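Local coordinates for protein alginate lyase (Paenibacillus sp. FPU-7, PDB 6KFN) that probably cleaves alginate by beta-elimination, with mannuronate-lyase activity, on a right-handed parallel beta-helix, at residues W82-L87 against V104-L109; M97-N102 against F121-S126; S125-I130 against A165-I170; N132-N137 against G172-P177; I149-D154 against E188-T193. All blocks are in the same frame, centred on the assembly; numbering follows the deposited sequence.

The five contacts join neighbouring coils of a right-handed parallel beta-helix, contacts 1 to 4 at matching positions one turn apart. Contacts 1 and 2 alternate along the chain, contact 3 begins where 2 ends, and contacts 3, 4 and 5 alternate. Contact 1 pairs strands 82-85 and 105-107, and contact 3 continues that ladder from 129-131 to 169-171. Contact 4 joins 134-136 and 174-175, contact 2 joins 94-99 and 119-122, and contact 5 sets the end of strand 149-151 against the loop following 184-186. Contacts 2 and 3 share Ser125 and Ser126, their centres about 8 Å apart; those of contacts 1 and 5 are about 20 Å apart. Together they build one elongated solenoid.

Contact 1: residues W82-L87 against V104-L109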
# COMPACT_ATOMS: atom_id res chain seq x y z
N TRP A 82 -4.08 -10.56 -11.99
CA TRP A 82 -3.80 -11.51 -10.94
C TRP A 82 -4.72 -11.26 -9.75
O TRP A 82 -4.92 -10.12 -9.36
CB TRP A 82 -2.33 -11.39 -10.44
CG TRP A 82 -1.34 -11.86 -11.45
CD1 TRP A 82 -0.98 -11.20 -12.60
CD2 TRP A 82 -0.65 -13.13 -11.46
NE1 TRP A 82 -0.09 -11.95 -13.31
CE2 TRP A 82 0.12 -13.15 -12.66
CE3 TRP A 82 -0.58 -14.21 -10.58
CZ2 TRP A 82 0.94 -14.20 -12.97
CZ3 TRP A 82 0.25 -15.26 -10.91
CH2 TRP A 82 0.98 -15.25 -12.10
N ASN A 83 -5.21 -12.34 -9.16
CA ASN A 83 -5.85 -12.35 -7.84
C ASN A 83 -4.90 -13.01 -6.87
O ASN A 83 -4.54 -14.18 -7.05
CB ASN A 83 -7.16 -13.11 -7.88
CG ASN A 83 -8.23 -12.41 -8.72
OD1 ASN A 83 -8.12 -11.21 -9.02
ND2 ASN A 83 -9.29 -13.13 -9.05
N ILE A 84 -4.45 -12.23 -5.90
CA ILE A 84 -3.47 -12.65 -4.89
C ILE A 84 -4.21 -12.64 -3.56
O ILE A 84 -4.59 -11.57 -3.09
CB ILE A 84 -2.27 -11.69 -4.89
CG1 ILE A 84 -1.62 -11.64 -6.28
CG2 ILE A 84 -1.27 -12.10 -3.83
CD1 ILE A 84 -0.77 -10.43 -6.53
N THR A 85 -4.45 -13.83 -2.98
CA THR A 85 -5.48 -13.96 -1.96
C THR A 85 -4.99 -14.79 -0.78
O THR A 85 -4.52 -15.91 -0.95
CB THR A 85 -6.74 -14.63 -2.56
OG1 THR A 85 -7.13 -13.89 -3.71
CG2 THR A 85 -7.84 -14.69 -1.54
N GLY A 86 -5.19 -14.26 0.43
CA GLY A 86 -5.04 -15.06 1.62
C GLY A 86 -3.65 -15.45 2.00
O GLY A 86 -3.48 -16.37 2.77
N LEU A 87 -2.65 -14.76 1.54
CA LEU A 87 -1.25 -15.10 1.76
C LEU A 87 -0.60 -14.15 2.76
O LEU A 87 -0.97 -12.99 2.87
CB LEU A 87 -0.49 -15.00 0.44
CG LEU A 87 -0.93 -16.04 -0.62
CD1 LEU A 87 -0.37 -15.69 -1.98
CD2 LEU A 87 -0.45 -17.39 -0.24
N VAL A 104 -4.91 -5.93 -10.80
CA VAL A 104 -4.52 -6.91 -9.79
C VAL A 104 -5.37 -6.69 -8.56
O VAL A 104 -5.57 -5.55 -8.12
CB VAL A 104 -3.02 -6.74 -9.47
CG1 VAL A 104 -2.59 -7.64 -8.32
CG2 VAL A 104 -2.16 -6.99 -10.71
N GLN A 105 -5.90 -7.78 -8.00
CA GLN A 105 -6.68 -7.75 -6.77
C GLN A 105 -5.93 -8.49 -5.67
O GLN A 105 -5.74 -9.70 -5.76
CB GLN A 105 -8.04 -8.39 -6.99
CG GLN A 105 -8.87 -7.74 -8.04
CD GLN A 105 -10.27 -8.28 -8.07
OE1 GLN A 105 -11.18 -7.66 -7.58
NE2 GLN A 105 -10.44 -9.48 -8.52
N MET A 106 -5.52 -7.76 -4.66
CA MET A 106 -4.87 -8.29 -3.47
C MET A 106 -5.90 -8.29 -2.33
O MET A 106 -6.50 -7.25 -2.07
CB MET A 106 -3.68 -7.41 -3.11
CG MET A 106 -2.53 -7.58 -4.07
SD MET A 106 -1.28 -6.30 -3.98
CE MET A 106 -2.13 -5.03 -4.96
N ASP A 107 -6.12 -9.44 -1.69
CA ASP A 107 -7.21 -9.56 -0.74
C ASP A 107 -6.80 -10.53 0.36
O ASP A 107 -6.33 -11.62 0.07
CB ASP A 107 -8.46 -10.06 -1.50
CG ASP A 107 -9.76 -9.96 -0.75
OD1 ASP A 107 -9.78 -9.75 0.46
OD2 ASP A 107 -10.81 -9.99 -1.47
N GLY A 108 -6.97 -10.14 1.63
CA GLY A 108 -6.72 -11.06 2.72
C GLY A 108 -5.25 -11.29 2.97
O GLY A 108 -4.88 -12.38 3.44
N LEU A 109 -4.40 -10.31 2.68
CA LEU A 109 -2.97 -10.46 2.83
C LEU A 109 -2.50 -9.96 4.19
O LEU A 109 -3.08 -9.06 4.79
CB LEU A 109 -2.23 -9.71 1.73
CG LEU A 109 -2.69 -10.02 0.30
CD1 LEU A 109 -1.73 -9.38 -0.68
CD2 LEU A 109 -2.78 -11.52 0.05
O HOH W 1 -7.70 -11.41 -4.66
O HOH W 2 -3.21 -13.90 5.15
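CG of Asn83 (chi1 -67°) and CG of Gln105 (chi1 -60°) each stand opposite their own carbonyl carbon; both side chains leave the same face of parallel strands 82-85 and 105-107, and the shared torsion keeps them side by side. Gln105 NE2 donates to Asn83 OD1 at 2.9 Å. The acceptor lies close to the plane of the Gln105 amide, but the donor stands 43° above the carbonyl plane of Asn83. The planes of the two amides are well inclined to each other. The other end of the Gln105 amide, OE1, is held by Arg131. An alanine in place of Asn83 would probably leave Gln105 NE2 without this acceptor and its amide freer to turn. Beneath them the backbones form a regular parallel ladder that runs from Trp82 O to Gly86 N, with Ile84 N bonded to Gln105 O at 2.8 Å and Ile84 O taken by Asp107 N. Water 1 also donates to Gln105 O, at 2.8 Å, and links it to Thr85 OG1. On the other side Leu87 CB lies 4.2 Å from Leu109 CD2, and Ile84, deposited in two conformers, tentatively adds CD1 against Val104 CG1. The wall of the beta-helix is thus two-sided here: amides, a hydroxyl and water meet on one face, while aliphatic branches fill the other, turned to the interior of the solenoid.

Contact 2: residues M97-N102 against F121-S126; sequences MLDHAN and FRDGSS
Arg122 grips Asp99 side-on with two nitrogens: NE donates to OD1 at 2.8 Å and NH2 to OD2 at 2.8 Å. Both carboxylate oxygens are met on their syn sides, and the two flat groups are nearly coplanar, 20° apart. Over one face of the guanidinium lies Met97 SD, 3.7 Å from Arg122 NE, and Tyr161 adds a cation-pi contact. Asp99 OD2 has a further partner in the hydroxyl of Tyr76. With a leucine in place of Arg122, the buried Asp99 carboxylate is likely to lose its countercharge. Where the chain folds into a type I' turn, Arg122 O gathers three donors: His100 N, Ser125 N and Ser125 OG, the hydroxyl at 2.7 Å. Ser125 OG also accepts, very straight, from Ala101 N at 3.0 Å, so one hydroxyl ties the turn to the preceding coil. Leu98 O is taken by Arg122 N at 2.8 Å. Further along, Ser126 N reaches Asn102 OD1 at 3.1 Å from well above its carbonyl plane, and bonds only weakly to Ala101 O; Asn102 ND2 turns to Asp80 and to water 4. The chemistry is that of a strand end leaving its ladder: where the parallel backbone pairing stops, Ser125 OG and Asn102 OD1 serve peptide N-H groups, while beside the ladder the salt bridge pairs a buried carboxylate with a positive charge.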
# COMPACT_ATOMS: atom_id res chain seq x y z
N MET A 97 5.84 -5.73 -4.97
CA MET A 97 6.15 -4.69 -5.93
C MET A 97 5.36 -4.99 -7.19
O MET A 97 5.43 -6.11 -7.71
CB MET A 97 7.65 -4.68 -6.25
CG MET A 97 8.08 -3.64 -7.29
SD MET A 97 7.92 -1.92 -6.80
CE MET A 97 9.17 -1.84 -5.57
N LEU A 98 4.63 -3.99 -7.70
CA LEU A 98 3.93 -4.07 -8.98
C LEU A 98 4.59 -3.10 -9.94
O LEU A 98 4.71 -1.92 -9.63
CB LEU A 98 2.45 -3.71 -8.81
CG LEU A 98 1.83 -4.62 -7.69
CD1 LEU A 98 1.80 -4.03 -6.31
CD2 LEU A 98 0.40 -4.89 -8.19
N ASP A 99 5.04 -3.60 -11.08
CA ASP A 99 5.57 -2.79 -12.18
C ASP A 99 4.69 -3.02 -13.40
O ASP A 99 4.54 -4.16 -13.85
CB ASP A 99 7.01 -3.08 -12.54
CG ASP A 99 8.04 -2.29 -11.79
OD1 ASP A 99 7.74 -1.17 -11.34
OD2 ASP A 99 9.23 -2.74 -11.77
N HIS A 100 4.12 -1.93 -13.93
CA HIS A 100 3.26 -1.99 -15.11
C HIS A 100 2.26 -3.14 -15.02
O HIS A 100 2.01 -3.83 -16.00
CB HIS A 100 4.02 -1.93 -16.43
CG HIS A 100 5.07 -2.97 -16.60
ND1 HIS A 100 4.80 -4.29 -16.89
CD2 HIS A 100 6.42 -2.85 -16.52
CE1 HIS A 100 5.94 -4.94 -16.98
NE2 HIS A 100 6.93 -4.10 -16.77
N ALA A 101 1.66 -3.28 -13.85
CA ALA A 101 0.69 -4.33 -13.56
C ALA A 101 -0.66 -3.67 -13.30
O ALA A 101 -0.74 -2.69 -12.58
CB ALA A 101 1.13 -5.14 -12.35
N ASN A 102 -1.71 -4.25 -13.88
CA ASN A 102 -3.00 -3.60 -13.90
C ASN A 102 -4.10 -4.61 -13.55
O ASN A 102 -4.01 -5.79 -13.91
CB ASN A 102 -3.32 -3.00 -15.27
CG ASN A 102 -2.24 -2.03 -15.71
OD1 ASN A 102 -2.28 -0.88 -15.36
ND2 ASN A 102 -1.20 -2.53 -16.36
N PHE A 121 2.96 0.31 -5.85
CA PHE A 121 2.39 0.37 -7.20
C PHE A 121 3.30 1.26 -8.05
O PHE A 121 3.40 2.46 -7.78
CB PHE A 121 0.99 0.98 -7.18
CG PHE A 121 0.00 0.24 -6.31
CD1 PHE A 121 -0.66 -0.85 -6.80
CD2 PHE A 121 -0.26 0.63 -5.03
CE1 PHE A 121 -1.58 -1.54 -6.03
CE2 PHE A 121 -1.17 -0.04 -4.24
CZ PHE A 121 -1.85 -1.15 -4.76
N ARG A 122 4.00 0.68 -9.03
CA ARG A 122 5.05 1.42 -9.73
C ARG A 122 4.90 1.27 -11.23
O ARG A 122 4.28 0.33 -11.76
CB ARG A 122 6.43 0.92 -9.24
CG ARG A 122 7.60 1.84 -9.56
CD ARG A 122 8.90 1.41 -8.92
NE ARG A 122 9.38 0.17 -9.53
CZ ARG A 122 10.49 -0.45 -9.14
NH1 ARG A 122 11.26 0.05 -8.19
NH2 ARG A 122 10.84 -1.59 -9.72
N ASP A 123 5.55 2.20 -11.95
CA ASP A 123 5.72 2.08 -13.39
C ASP A 123 4.38 1.87 -14.10
O ASP A 123 4.19 0.95 -14.88
CB ASP A 123 6.74 1.00 -13.76
CG ASP A 123 7.22 1.07 -15.18
OD1 ASP A 123 7.17 2.15 -15.78
OD2 ASP A 123 7.70 0.03 -15.69
N GLY A 124 3.45 2.79 -13.81
CA GLY A 124 2.18 2.79 -14.52
C GLY A 124 1.14 1.81 -14.00
O GLY A 124 0.06 1.74 -14.57
N SER A 125 1.43 1.08 -12.93
CA SER A 125 0.49 0.09 -12.41
C SER A 125 -0.79 0.76 -11.97
O SER A 125 -0.77 1.58 -11.05
CB SER A 125 1.11 -0.61 -11.19
OG SER A 125 2.20 -1.44 -11.56
N SER A 126 -1.91 0.39 -12.61
CA SER A 126 -3.17 1.10 -12.48
C SER A 126 -4.34 0.15 -12.30
O SER A 126 -4.31 -1.02 -12.67
CB SER A 126 -3.39 1.99 -13.70
OG SER A 126 -2.39 2.98 -13.83
O HOH W 3 9.79 -1.66 -14.54
O HOH W 4 0.76 -0.35 -16.60
O HOH W 5 -1.76 1.40 -16.99

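Contact 3: residues S125-I130 against A165-I170; sequences SSDNII and ADRNVI
Arg167 runs alongside Asp127, and its side chain can be followed outward past a single carboxylate. CB and CG pass OD1 of Asp127 without bonding. At CD, 3.6 Å from Asp127 OD1, a bend in the chain (chi3 -61°) brings the guanidinium edge round. NE then donates to OD1 at 2.8 Å, CZ sits about equally far from the two oxygens, and NH2 closes the pair on Asp127 OD2 at 2.9 Å while also approaching Ser126 CB. The grip is side-on, and the two planes are 33° apart. Next to this surface salt bridge, Ser126 OG accepts from Asp166 N at 3.0 Å, and Asp127 N returns a bond to Asp166 O. Deeper in lies a pair of asparagines with amides almost parallel, 7° apart. Asn168 OD1 accepts from both the backbone N and ND2 of Asn128, each at 3.0 Å, and Asn168 ND2 points squarely at Ser125 O, 2.9 Å away. Asn128 uses the same scheme on the preceding coil, its OD1 taking Val104 N and its ND2 giving to Ala101 O. Beyond them the backbones pair in parallel, and Ile129 CD1 rests 3.7 Å from Val169 CG1. This is a two-rung asparagine ladder, as in other right-handed beta-helices: buried amides, side by side and hydrogen-bonded, satisfy the peptide groups of a tight turn, each rung both donating and accepting, while the ion pair fastens the outer rim.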
# COMPACT_ATOMS: atom_id res chain seq x y z
N SER A 125 1.43 1.08 -12.93
CA SER A 125 0.49 0.09 -12.41
C SER A 125 -0.79 0.76 -11.97
O SER A 125 -0.77 1.58 -11.05
CB SER A 125 1.11 -0.61 -11.19
OG SER A 125 2.20 -1.44 -11.56
N SER A 126 -1.91 0.39 -12.61
CA SER A 126 -3.17 1.10 -12.48
C SER A 126 -4.34 0.15 -12.30
O SER A 126 -4.31 -1.02 -12.67
CB SER A 126 -3.39 1.99 -13.70
OG SER A 126 -2.39 2.98 -13.83
N ASP A 127 -5.43 0.71 -11.75
CA ASP A 127 -6.68 -0.03 -11.65
C ASP A 127 -6.53 -1.29 -10.80
O ASP A 127 -7.19 -2.30 -11.05
CB ASP A 127 -7.30 -0.35 -13.02
CG ASP A 127 -7.51 0.91 -13.82
OD1 ASP A 127 -8.36 1.74 -13.40
OD2 ASP A 127 -6.81 1.11 -14.85
N ASN A 128 -5.67 -1.23 -9.79
CA ASN A 128 -5.45 -2.33 -8.86
C ASN A 128 -6.20 -2.06 -7.56
O ASN A 128 -6.61 -0.93 -7.29
CB ASN A 128 -3.97 -2.49 -8.58
CG ASN A 128 -3.17 -2.66 -9.86
OD1 ASN A 128 -3.32 -3.68 -10.54
ND2 ASN A 128 -2.31 -1.71 -10.18
N ILE A 129 -6.36 -3.10 -6.75
CA ILE A 129 -6.95 -2.95 -5.42
C ILE A 129 -6.18 -3.82 -4.43
O ILE A 129 -5.83 -4.95 -4.74
CB ILE A 129 -8.45 -3.26 -5.41
CG1 ILE A 129 -9.07 -2.97 -4.03
CG2 ILE A 129 -8.76 -4.64 -5.90
CD1 ILE A 129 -10.56 -2.81 -4.06
N ILE A 130 -5.97 -3.27 -3.25
CA ILE A 130 -5.61 -4.05 -2.08
C ILE A 130 -6.71 -3.83 -1.05
O ILE A 130 -7.04 -2.70 -0.70
CB ILE A 130 -4.20 -3.76 -1.55
CG1 ILE A 130 -3.91 -4.66 -0.34
CG2 ILE A 130 -3.95 -2.29 -1.25
CD1 ILE A 130 -2.45 -4.74 0.05
N ALA A 165 0.67 5.67 -12.00
CA ALA A 165 0.13 4.53 -11.26
C ALA A 165 -1.21 4.99 -10.70
O ALA A 165 -1.30 5.53 -9.59
CB ALA A 165 1.11 4.13 -10.15
N ASP A 166 -2.25 4.83 -11.52
CA ASP A 166 -3.50 5.56 -11.38
C ASP A 166 -4.66 4.67 -10.96
O ASP A 166 -4.72 3.48 -11.28
CB ASP A 166 -3.83 6.26 -12.69
CG ASP A 166 -2.86 7.44 -13.01
OD1 ASP A 166 -2.04 7.81 -12.15
OD2 ASP A 166 -2.94 7.99 -14.12
N ARG A 167 -5.63 5.30 -10.28
CA ARG A 167 -6.89 4.66 -9.95
C ARG A 167 -6.71 3.40 -9.11
O ARG A 167 -7.52 2.48 -9.15
CB ARG A 167 -7.76 4.38 -11.20
CG ARG A 167 -8.06 5.64 -12.00
CD ARG A 167 -8.78 5.30 -13.34
NE ARG A 167 -7.98 4.45 -14.19
CZ ARG A 167 -6.91 4.80 -14.88
NH1 ARG A 167 -6.62 6.08 -15.08
NH2 ARG A 167 -6.13 3.88 -15.41
N ASN A 168 -5.65 3.37 -8.29
CA ASN A 168 -5.46 2.27 -7.37
C ASN A 168 -6.27 2.52 -6.11
O ASN A 168 -6.43 3.64 -5.65
CB ASN A 168 -3.97 2.10 -7.05
CG ASN A 168 -3.21 1.69 -8.28
OD1 ASN A 168 -3.51 0.66 -8.88
ND2 ASN A 168 -2.20 2.47 -8.66
N VAL A 169 -6.82 1.42 -5.57
CA VAL A 169 -7.74 1.44 -4.45
C VAL A 169 -7.15 0.68 -3.27
O VAL A 169 -6.69 -0.46 -3.43
CB VAL A 169 -9.10 0.87 -4.85
CG1 VAL A 169 -10.06 0.83 -3.68
CG2 VAL A 169 -9.70 1.67 -6.03
N ILE A 170 -7.24 1.29 -2.10
CA ILE A 170 -6.83 0.73 -0.83
C ILE A 170 -8.09 0.73 0.03
O ILE A 170 -8.60 1.80 0.35
CB ILE A 170 -5.72 1.59 -0.20
CG1 ILE A 170 -4.45 1.62 -1.10
CG2 ILE A 170 -5.42 1.13 1.23
CD1 ILE A 170 -3.61 2.79 -0.99
O HOH W 6 -9.04 -0.36 -8.78

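Contact 4: residues N132-N137 against G172-P177; sequences NSHIYN and GVRIGP
The imidazole of His134 lies between two side chains, Tyr136 on one face and Arg174 on the other. Tyr136 CD1 stands 3.3 Å above the middle of the ring. Arg174 is deposited in two conformers, and in the one given, tentatively, its CD meets the opposite face nearer the rim in a CH-pi contact, 4.0 Å from the His134 ring centroid. In this conformer only the aliphatic part of the arginine covers the histidine: the guanidinium plane is turned 88° from the ring, so the two do not stack. At the ring edge, His134 NE2 donates to Gly176 O at 2.8 Å, with the acceptor in the ring plane. The first torsion of His134 (chi1 -175°), which places CG opposite the backbone N, swings the ring across to that carbonyl, and the bond fixes its rotation. Strands 134-136 and 174-175 run parallel on successive coils of the right-handed beta-helix; Ile135 N binds Arg174 O at 3.0 Å and Gly176 N binds Ile135 O at 2.9 Å, while Ile135 and Ile175 both turn inward onto Ile149. Tyr136 takes the other course. With CG between its backbone N and carbonyl carbon (chi1 62°), its ring leans over His134 and meets Tyr112 at nearly parallel planes, and its hydroxyl bonds to Glu110. Tyr136 CB is 3.2 Å from Pro177 O, which follows a cis peptide and accepts from Asn137 N at 3.1 Å. At the other end water 7 donates to both Asn132 OD1 and Gly172 O, and Asn132 ND2 turns back to Asp107.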
# COMPACT_ATOMS: atom_id res chain seq x y z
N ASN A 132 -8.84 -5.65 2.58
CA ASN A 132 -9.00 -6.65 3.64
C ASN A 132 -7.65 -7.27 4.01
O ASN A 132 -7.50 -8.49 4.09
CB ASN A 132 -9.99 -7.74 3.24
CG ASN A 132 -11.31 -7.20 2.82
OD1 ASN A 132 -11.78 -6.20 3.37
ND2 ASN A 132 -11.94 -7.84 1.83
N SER A 133 -6.65 -6.41 4.22
CA SER A 133 -5.28 -6.84 4.43
C SER A 133 -4.68 -6.06 5.60
O SER A 133 -5.20 -5.02 5.98
CB SER A 133 -4.44 -6.59 3.15
OG SER A 133 -4.89 -7.43 2.07
N HIS A 134 -3.57 -6.57 6.13
CA HIS A 134 -2.85 -5.93 7.24
C HIS A 134 -1.39 -5.83 6.86
O HIS A 134 -0.76 -6.86 6.55
CB HIS A 134 -3.02 -6.76 8.51
CG HIS A 134 -2.42 -6.13 9.75
ND1 HIS A 134 -2.20 -6.86 10.89
CD2 HIS A 134 -2.01 -4.88 10.02
CE1 HIS A 134 -1.70 -6.06 11.82
NE2 HIS A 134 -1.56 -4.85 11.32
N ILE A 135 -0.84 -4.61 6.91
CA ILE A 135 0.55 -4.34 6.65
C ILE A 135 1.14 -3.77 7.93
O ILE A 135 0.60 -2.80 8.48
CB ILE A 135 0.73 -3.33 5.50
CG1 ILE A 135 0.09 -3.86 4.21
CG2 ILE A 135 2.18 -2.97 5.31
CD1 ILE A 135 -0.11 -2.80 3.14
N TYR A 136 2.24 -4.35 8.42
CA TYR A 136 2.86 -3.89 9.65
C TYR A 136 4.34 -4.20 9.60
O TYR A 136 4.80 -4.99 8.78
CB TYR A 136 2.13 -4.48 10.89
CG TYR A 136 2.15 -5.98 11.02
CD1 TYR A 136 1.24 -6.78 10.34
CD2 TYR A 136 3.05 -6.61 11.87
CE1 TYR A 136 1.23 -8.16 10.50
CE2 TYR A 136 3.05 -7.97 12.03
CZ TYR A 136 2.15 -8.76 11.36
OH TYR A 136 2.17 -10.12 11.54
N ASN A 137 5.12 -3.58 10.50
CA ASN A 137 6.55 -3.88 10.63
C ASN A 137 7.28 -3.74 9.29
O ASN A 137 7.83 -4.70 8.74
CB ASN A 137 6.78 -5.27 11.23
CG ASN A 137 6.41 -5.34 12.64
OD1 ASN A 137 5.97 -4.39 13.25
ND2 ASN A 137 6.50 -6.56 13.19
N GLY A 172 -10.40 -1.09 3.24
CA GLY A 172 -10.51 -2.02 4.34
C GLY A 172 -9.19 -2.61 4.77
O GLY A 172 -9.11 -3.81 5.09
N VAL A 173 -8.13 -1.82 4.75
CA VAL A 173 -6.79 -2.26 5.14
C VAL A 173 -6.46 -1.72 6.52
O VAL A 173 -6.80 -0.61 6.86
CB VAL A 173 -5.75 -1.84 4.05
CG1 VAL A 173 -4.30 -2.22 4.35
CG2 VAL A 173 -6.15 -2.46 2.70
N ARG A 174 -5.72 -2.51 7.27
CA ARG A 174 -5.13 -2.08 8.53
C ARG A 174 -3.65 -1.89 8.30
O ARG A 174 -2.99 -2.77 7.77
CB ARG A 174 -5.33 -3.16 9.59
CG ARG A 174 -4.98 -2.70 11.00
CD ARG A 174 -5.28 -3.85 11.97
NE ARG A 174 -6.70 -3.89 12.24
CZ ARG A 174 -7.33 -3.10 13.10
NH1 ARG A 174 -6.66 -2.23 13.85
NH2 ARG A 174 -8.65 -3.17 13.23
N ILE A 175 -3.14 -0.72 8.66
CA ILE A 175 -1.75 -0.39 8.46
C ILE A 175 -1.17 -0.00 9.82
O ILE A 175 -1.78 0.79 10.54
CB ILE A 175 -1.51 0.68 7.40
CG1 ILE A 175 -2.29 0.34 6.13
CG2 ILE A 175 -0.02 0.84 7.12
CD1 ILE A 175 -2.25 1.40 5.06
N GLY A 176 -0.00 -0.56 10.15
CA GLY A 176 0.60 -0.39 11.45
C GLY A 176 0.22 -1.53 12.37
O GLY A 176 -0.65 -2.35 12.05
N PRO A 177 0.83 -1.60 13.54
CA PRO A 177 1.91 -0.74 14.02
C PRO A 177 3.23 -1.12 13.32
O PRO A 177 3.30 -2.01 12.48
CB PRO A 177 1.94 -1.03 15.51
CG PRO A 177 1.65 -2.52 15.57
CD PRO A 177 0.59 -2.73 14.48
O HOH W 7 -11.60 -5.22 6.06
O HOH W 8 -8.33 -5.41 7.46

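Contact 5: residues I149-D154 against E188-T193; sequences IYVGSD and EGTVGT
Val151 is the first residue of 149-154 to touch the loop 188-193. Its CG1 meets Thr193 tip to tip, 3.9 Å from OG1, and lies 4.1 Å from Thr190 CG2, which comes across it at about a right angle. Thr190 CG2 also sits 3.5 Å from Val151 O. The hydroxyl of Thr190 occupies the position between its backbone N and carbonyl carbon (chi1 70°) and bonds to Lys187 O, which leaves CG2 as the group facing strand 149-151. Gly152 follows, its CA 3.7 Å from Thr190 CG2. Backbone angles that call for glycine, and a methyl where any side chain would have to go, account for the residue here. Its carbonyl turns away to His120 NE2. At Ser153 the coils are joined through solvent: water 9 accepts from Ser153 N at 2.8 Å and lies 2.8 Å from Glu188 O. The carbonyls of Ser153 and Glu188 converge on Trp158 NE1, the bond from Glu188 O being weak. Asp154 ends the walk where two acid groups, like in charge, meet: its OD1 approaches Glu188 OE2, though with two conformers modelled the closeness is uncertain, and water 10 lies between them. Lys155 N binds Glu188 OE2, and Gly156 N binds Asp154 OD2. No direct hydrogen bond crosses here; strand 149-151 of the right-handed parallel beta-helix ends against the loop between strands 184-186 and 194-196, with waters 9 and 10 between the coils.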
# COMPACT_ATOMS: atom_id res chain seq x y z
N ILE A 149 2.16 1.47 2.18
CA ILE A 149 1.76 1.43 0.78
C ILE A 149 2.33 2.69 0.10
O ILE A 149 2.16 3.81 0.60
CB ILE A 149 0.24 1.35 0.59
CG1 ILE A 149 -0.32 0.16 1.38
CG2 ILE A 149 -0.11 1.29 -0.88
CD1 ILE A 149 -1.82 0.07 1.38
N TYR A 150 2.97 2.48 -1.03
CA TYR A 150 3.69 3.52 -1.78
C TYR A 150 3.09 3.51 -3.19
O TYR A 150 3.11 2.47 -3.86
CB TYR A 150 5.16 3.18 -1.78
CG TYR A 150 6.13 4.23 -2.22
CD1 TYR A 150 6.15 4.76 -3.49
CD2 TYR A 150 7.15 4.58 -1.38
CE1 TYR A 150 7.14 5.64 -3.90
CE2 TYR A 150 8.15 5.48 -1.79
CZ TYR A 150 8.12 6.01 -3.05
OH TYR A 150 9.14 6.82 -3.47
N VAL A 151 2.50 4.64 -3.60
CA VAL A 151 1.79 4.70 -4.87
C VAL A 151 2.55 5.62 -5.82
O VAL A 151 2.60 6.83 -5.59
CB VAL A 151 0.34 5.16 -4.68
CG1 VAL A 151 -0.46 4.93 -5.98
CG2 VAL A 151 -0.35 4.50 -3.48
N GLY A 152 3.11 5.06 -6.89
CA GLY A 152 3.84 5.84 -7.89
C GLY A 152 5.30 6.01 -7.57
O GLY A 152 5.92 5.19 -6.89
N SER A 153 5.86 7.08 -8.15
CA SER A 153 7.27 7.38 -8.06
C SER A 153 7.49 8.86 -7.79
O SER A 153 6.79 9.74 -8.30
CB SER A 153 7.99 7.02 -9.36
OG SER A 153 7.96 5.64 -9.62
N ASP A 154 8.52 9.16 -7.00
CA ASP A 154 9.01 10.52 -6.84
C ASP A 154 9.40 11.11 -8.20
O ASP A 154 9.84 10.38 -9.10
CB ASP A 154 10.25 10.48 -5.91
CG ASP A 154 10.81 11.83 -5.57
OD1 ASP A 154 10.28 12.50 -4.64
OD2 ASP A 154 11.81 12.21 -6.22
N GLU A 188 3.40 12.28 -6.34
CA GLU A 188 3.19 13.14 -7.49
C GLU A 188 3.18 12.29 -8.76
O GLU A 188 3.97 11.37 -8.93
CB GLU A 188 4.29 14.21 -7.55
CG GLU A 188 5.74 13.70 -7.63
CD GLU A 188 6.47 13.49 -6.30
OE1 GLU A 188 5.83 13.12 -5.29
OE2 GLU A 188 7.71 13.70 -6.32
N GLY A 189 2.29 12.67 -9.68
CA GLY A 189 2.11 11.98 -10.95
C GLY A 189 0.98 10.98 -10.98
O GLY A 189 0.53 10.62 -12.06
N THR A 190 0.56 10.50 -9.79
CA THR A 190 -0.56 9.58 -9.71
C THR A 190 -1.87 10.35 -9.69
O THR A 190 -1.95 11.46 -9.14
CB THR A 190 -0.47 8.68 -8.47
OG1 THR A 190 -0.69 9.43 -7.26
CG2 THR A 190 0.84 7.92 -8.42
N VAL A 191 -2.91 9.72 -10.24
CA VAL A 191 -4.24 10.29 -10.29
C VAL A 191 -5.25 9.27 -9.79
O VAL A 191 -5.25 8.13 -10.22
CB VAL A 191 -4.58 10.72 -11.73
CG1 VAL A 191 -5.95 11.18 -11.87
CG2 VAL A 191 -3.60 11.78 -12.23
N GLY A 192 -6.15 9.72 -8.91
CA GLY A 192 -7.34 8.95 -8.60
C GLY A 192 -7.20 7.87 -7.54
O GLY A 192 -8.02 6.96 -7.47
N THR A 193 -6.15 7.93 -6.73
CA THR A 193 -5.96 6.96 -5.66
C THR A 193 -7.11 7.08 -4.66
O THR A 193 -7.43 8.19 -4.23
CB THR A 193 -4.64 7.23 -4.93
OG1 THR A 193 -3.56 7.27 -5.87
CG2 THR A 193 -4.33 6.12 -3.93
O HOH W 9 4.08 8.66 -9.58
O HOH W 10 7.59 12.47 -3.22